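Local coordinates for protein cytochrome c7 (Geobacter sulfurreducens, PDB 3H34) that probably carries electrons through several covalently bound c-type hemes, as a small multiheme cytochrome of the c7 family linked to Fe(III) respiration, at residues Asp2-Pro7 against Phe15-His20. Sequence-based numbering, arbitrary orientation.
Sequences DVILFP and FTHKRH. With HEM (protoporphyrin IX containing Fe), chain C.
Ile-4 and Phe-15 form a hydrogen-bonded antiparallel pair in the two-stranded hairpin of this cytochrome c7, and the chain leaving it, 16-20, supplies axial histidines to two hemes. Both bonds of the pair are short and nearly straight: Ile-4 N to Phe-15 O spans 2.9 Å with an N-H...O angle of 173°, and Phe-15 N returns to Ile-4 O at 2.8 Å and 161°. Beyond the strand, Asp-2 O takes Lys-18 N at 3.0 Å, tying the N-terminal segment to the first turn of the helix; a water bridges the same oxygen to Arg-19 N.

On the face shared by Ile-4 and Phe-15, the Ile-4 tip does the touching: CD1 lies over one face of the His-17 imidazole, 4.2 Å from its centroid, a CH-pi contact, and also meets the edge of the Phe-15 ring. His-17 binds the iron of a second heme opposite His-31, while its ND1 donates to Ala-1 O, which probably helps fix the ring's rotation.

Phe-15 holds CG anti to its own nitrogen (chi1 176°), which sets the ring against the heme that His-20 ligates, with CD1 3.6 Å from heme C2B and heme CBB covering one ring face. Phe-15 CE1 sits over the centre of the His-20 ring, 3.5 Å above its plane. Phe-6 runs alongside, CE2 at 3.5 Å from Phe-15 CB, but the rings, near parallel with centroids 6.0 Å apart, barely overlap; Phe-41 stacks on Phe-6. Replacing Phe-15 with an alanine would probably open a gap between Phe-6, the heme and His-20, leaving that imidazole without the ring carbon over it.

His-20, paired with His-54 across the iron, donates from ND1 to Thr-16 O, and Thr-16 OG1 hydrogen-bonds heme propionate O1A.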
# COMPACT_ATOMS: atom_id res chain seq x y z
N ASP A 2 -1.46 -4.43 -12.12
CA ASP A 2 -2.71 -4.30 -11.37
C ASP A 2 -2.59 -4.91 -9.98
O ASP A 2 -3.24 -4.45 -9.03
CB ASP A 2 -3.85 -4.97 -12.12
CG ASP A 2 -4.28 -4.19 -13.35
OD1 ASP A 2 -3.65 -3.15 -13.66
OD2 ASP A 2 -5.24 -4.62 -14.00
N VAL A 3 -1.80 -5.96 -9.87
CA VAL A 3 -1.58 -6.62 -8.59
C VAL A 3 -0.07 -6.67 -8.40
O VAL A 3 0.66 -7.20 -9.25
CB VAL A 3 -2.14 -8.06 -8.58
CG1 VAL A 3 -1.83 -8.72 -7.24
CG2 VAL A 3 -3.64 -8.03 -8.81
N ILE A 4 0.39 -6.08 -7.31
CA ILE A 4 1.81 -6.03 -7.01
C ILE A 4 2.13 -6.82 -5.76
O ILE A 4 1.44 -6.70 -4.74
CB ILE A 4 2.26 -4.57 -6.81
CG1 ILE A 4 1.94 -3.75 -8.07
CG2 ILE A 4 3.75 -4.51 -6.51
CD1 ILE A 4 2.15 -2.26 -7.92
N LEU A 5 3.18 -7.64 -5.83
CA LEU A 5 3.59 -8.44 -4.69
C LEU A 5 4.81 -7.81 -4.05
O LEU A 5 5.79 -7.50 -4.73
CB LEU A 5 3.91 -9.87 -5.14
CG LEU A 5 2.82 -10.63 -5.89
CD1 LEU A 5 3.33 -12.03 -6.22
CD2 LEU A 5 1.56 -10.71 -5.05
N PHE A 6 4.75 -7.62 -2.74
CA PHE A 6 5.86 -7.04 -1.99
C PHE A 6 6.49 -8.05 -1.04
O PHE A 6 5.93 -8.36 0.01
CB PHE A 6 5.39 -5.83 -1.16
CG PHE A 6 4.90 -4.68 -1.98
CD1 PHE A 6 5.74 -4.06 -2.91
CD2 PHE A 6 3.61 -4.19 -1.81
CE1 PHE A 6 5.29 -2.97 -3.66
CE2 PHE A 6 3.15 -3.11 -2.56
CZ PHE A 6 3.99 -2.49 -3.48
N PRO A 7 7.66 -8.58 -1.41
CA PRO A 7 8.34 -9.55 -0.54
C PRO A 7 8.68 -8.83 0.77
O PRO A 7 8.98 -7.63 0.75
CB PRO A 7 9.59 -9.91 -1.34
CG PRO A 7 9.14 -9.74 -2.76
CD PRO A 7 8.36 -8.46 -2.70
N PHE A 15 -0.68 -6.45 -2.88
CA PHE A 15 -1.28 -5.13 -3.09
C PHE A 15 -2.12 -5.01 -4.36
O PHE A 15 -1.61 -5.10 -5.48
CB PHE A 15 -0.16 -4.08 -3.08
CG PHE A 15 -0.62 -2.68 -3.37
CD1 PHE A 15 -1.68 -2.11 -2.67
CD2 PHE A 15 0.01 -1.93 -4.34
CE1 PHE A 15 -2.08 -0.80 -2.93
CE2 PHE A 15 -0.38 -0.62 -4.62
CZ PHE A 15 -1.43 -0.05 -3.91
N THR A 16 -3.42 -4.79 -4.16
CA THR A 16 -4.35 -4.63 -5.26
C THR A 16 -4.27 -3.20 -5.78
O THR A 16 -5.15 -2.37 -5.54
CB THR A 16 -5.78 -4.96 -4.81
OG1 THR A 16 -6.11 -4.18 -3.66
CG2 THR A 16 -5.89 -6.45 -4.46
N HIS A 17 -3.18 -2.92 -6.50
CA HIS A 17 -2.88 -1.62 -7.07
C HIS A 17 -4.04 -1.00 -7.87
O HIS A 17 -4.48 0.11 -7.57
CB HIS A 17 -1.64 -1.75 -7.96
CG HIS A 17 -1.16 -0.45 -8.53
ND1 HIS A 17 -0.81 -0.28 -9.85
CD2 HIS A 17 -0.90 0.73 -7.92
CE1 HIS A 17 -0.37 0.98 -10.00
NE2 HIS A 17 -0.40 1.64 -8.86
N LYS A 18 -4.51 -1.72 -8.88
CA LYS A 18 -5.60 -1.24 -9.72
C LYS A 18 -6.89 -1.09 -8.92
O LYS A 18 -7.55 -0.05 -9.00
CB LYS A 18 -5.82 -2.20 -10.90
CG LYS A 18 -6.92 -1.77 -11.87
CD LYS A 18 -6.60 -0.43 -12.51
CE LYS A 18 -7.59 -0.08 -13.61
NZ LYS A 18 -9.00 -0.06 -13.12
N ARG A 19 -7.23 -2.11 -8.14
CA ARG A 19 -8.45 -2.05 -7.34
C ARG A 19 -8.46 -0.82 -6.44
O ARG A 19 -9.51 -0.19 -6.26
CB ARG A 19 -8.60 -3.32 -6.49
CG ARG A 19 -9.90 -3.37 -5.69
CD ARG A 19 -10.16 -4.76 -5.13
NE ARG A 19 -11.46 -4.85 -4.46
CZ ARG A 19 -11.69 -4.44 -3.22
NH1 ARG A 19 -10.72 -3.92 -2.49
NH2 ARG A 19 -12.91 -4.56 -2.70
N HIS A 20 -7.31 -0.47 -5.87
CA HIS A 20 -7.24 0.69 -4.99
C HIS A 20 -7.66 1.99 -5.66
O HIS A 20 -8.09 2.92 -4.98
CB HIS A 20 -5.84 0.84 -4.40
CG HIS A 20 -5.67 0.10 -3.10
ND1 HIS A 20 -5.65 -1.27 -2.98
CD2 HIS A 20 -5.54 0.58 -1.84
CE1 HIS A 20 -5.52 -1.57 -1.68
NE2 HIS A 20 -5.45 -0.47 -0.95
CHA HEM C . -8.04 -2.34 1.32
CHB HEM C . -3.23 -3.08 1.24
CHC HEM C . -2.60 1.69 0.54
CHD HEM C . -7.35 2.45 1.14
C1A HEM C . -6.78 -2.95 1.28
C2A HEM C . -6.57 -4.39 1.42
C3A HEM C . -5.22 -4.57 1.48
C4A HEM C . -4.61 -3.28 1.29
CMA HEM C . -4.48 -5.86 1.82
CAA HEM C . -7.62 -5.50 1.43
CBA HEM C . -8.50 -5.46 0.18
CGA HEM C . -7.70 -5.67 -1.09
O1A HEM C . -8.16 -5.22 -2.16
O2A HEM C . -6.62 -6.30 -1.02
C1B HEM C . -2.64 -1.83 1.01
C2B HEM C . -1.22 -1.60 0.88
C3B HEM C . -1.06 -0.28 0.63
C4B HEM C . -2.37 0.32 0.64
CMB HEM C . -0.10 -2.63 0.99
CAB HEM C . 0.25 0.47 0.42
CBB HEM C . 1.13 -0.04 -0.71
C1C HEM C . -3.84 2.30 0.69
C2C HEM C . -4.02 3.75 0.71
C3C HEM C . -5.36 3.98 0.90
C4C HEM C . -5.98 2.67 0.99
CMC HEM C . -2.92 4.80 0.63
CAC HEM C . -6.10 5.32 1.07
CBC HEM C . -5.54 6.57 0.42
C1D HEM C . -7.94 1.19 1.22
C2D HEM C . -9.36 0.97 1.37
C3D HEM C . -9.56 -0.36 1.43
C4D HEM C . -8.25 -0.97 1.29
CMD HEM C . -10.45 2.03 1.45
CAD HEM C . -10.88 -1.08 1.58
CBD HEM C . -11.40 -1.56 0.23
CGD HEM C . -12.61 -2.46 0.36
O1D HEM C . -13.60 -2.05 1.00
O2D HEM C . -12.56 -3.59 -0.17
NA HEM C . -5.58 -2.27 1.19
NB HEM C . -3.35 -0.63 0.88
NC HEM C . -5.04 1.64 0.90
ND HEM C . -7.26 -0.02 1.19
FE HEM C . -5.31 -0.31 1.04
O HOH W 1 -5.89 -4.70 -8.14
O HOH W 2 -2.31 -1.04 -12.52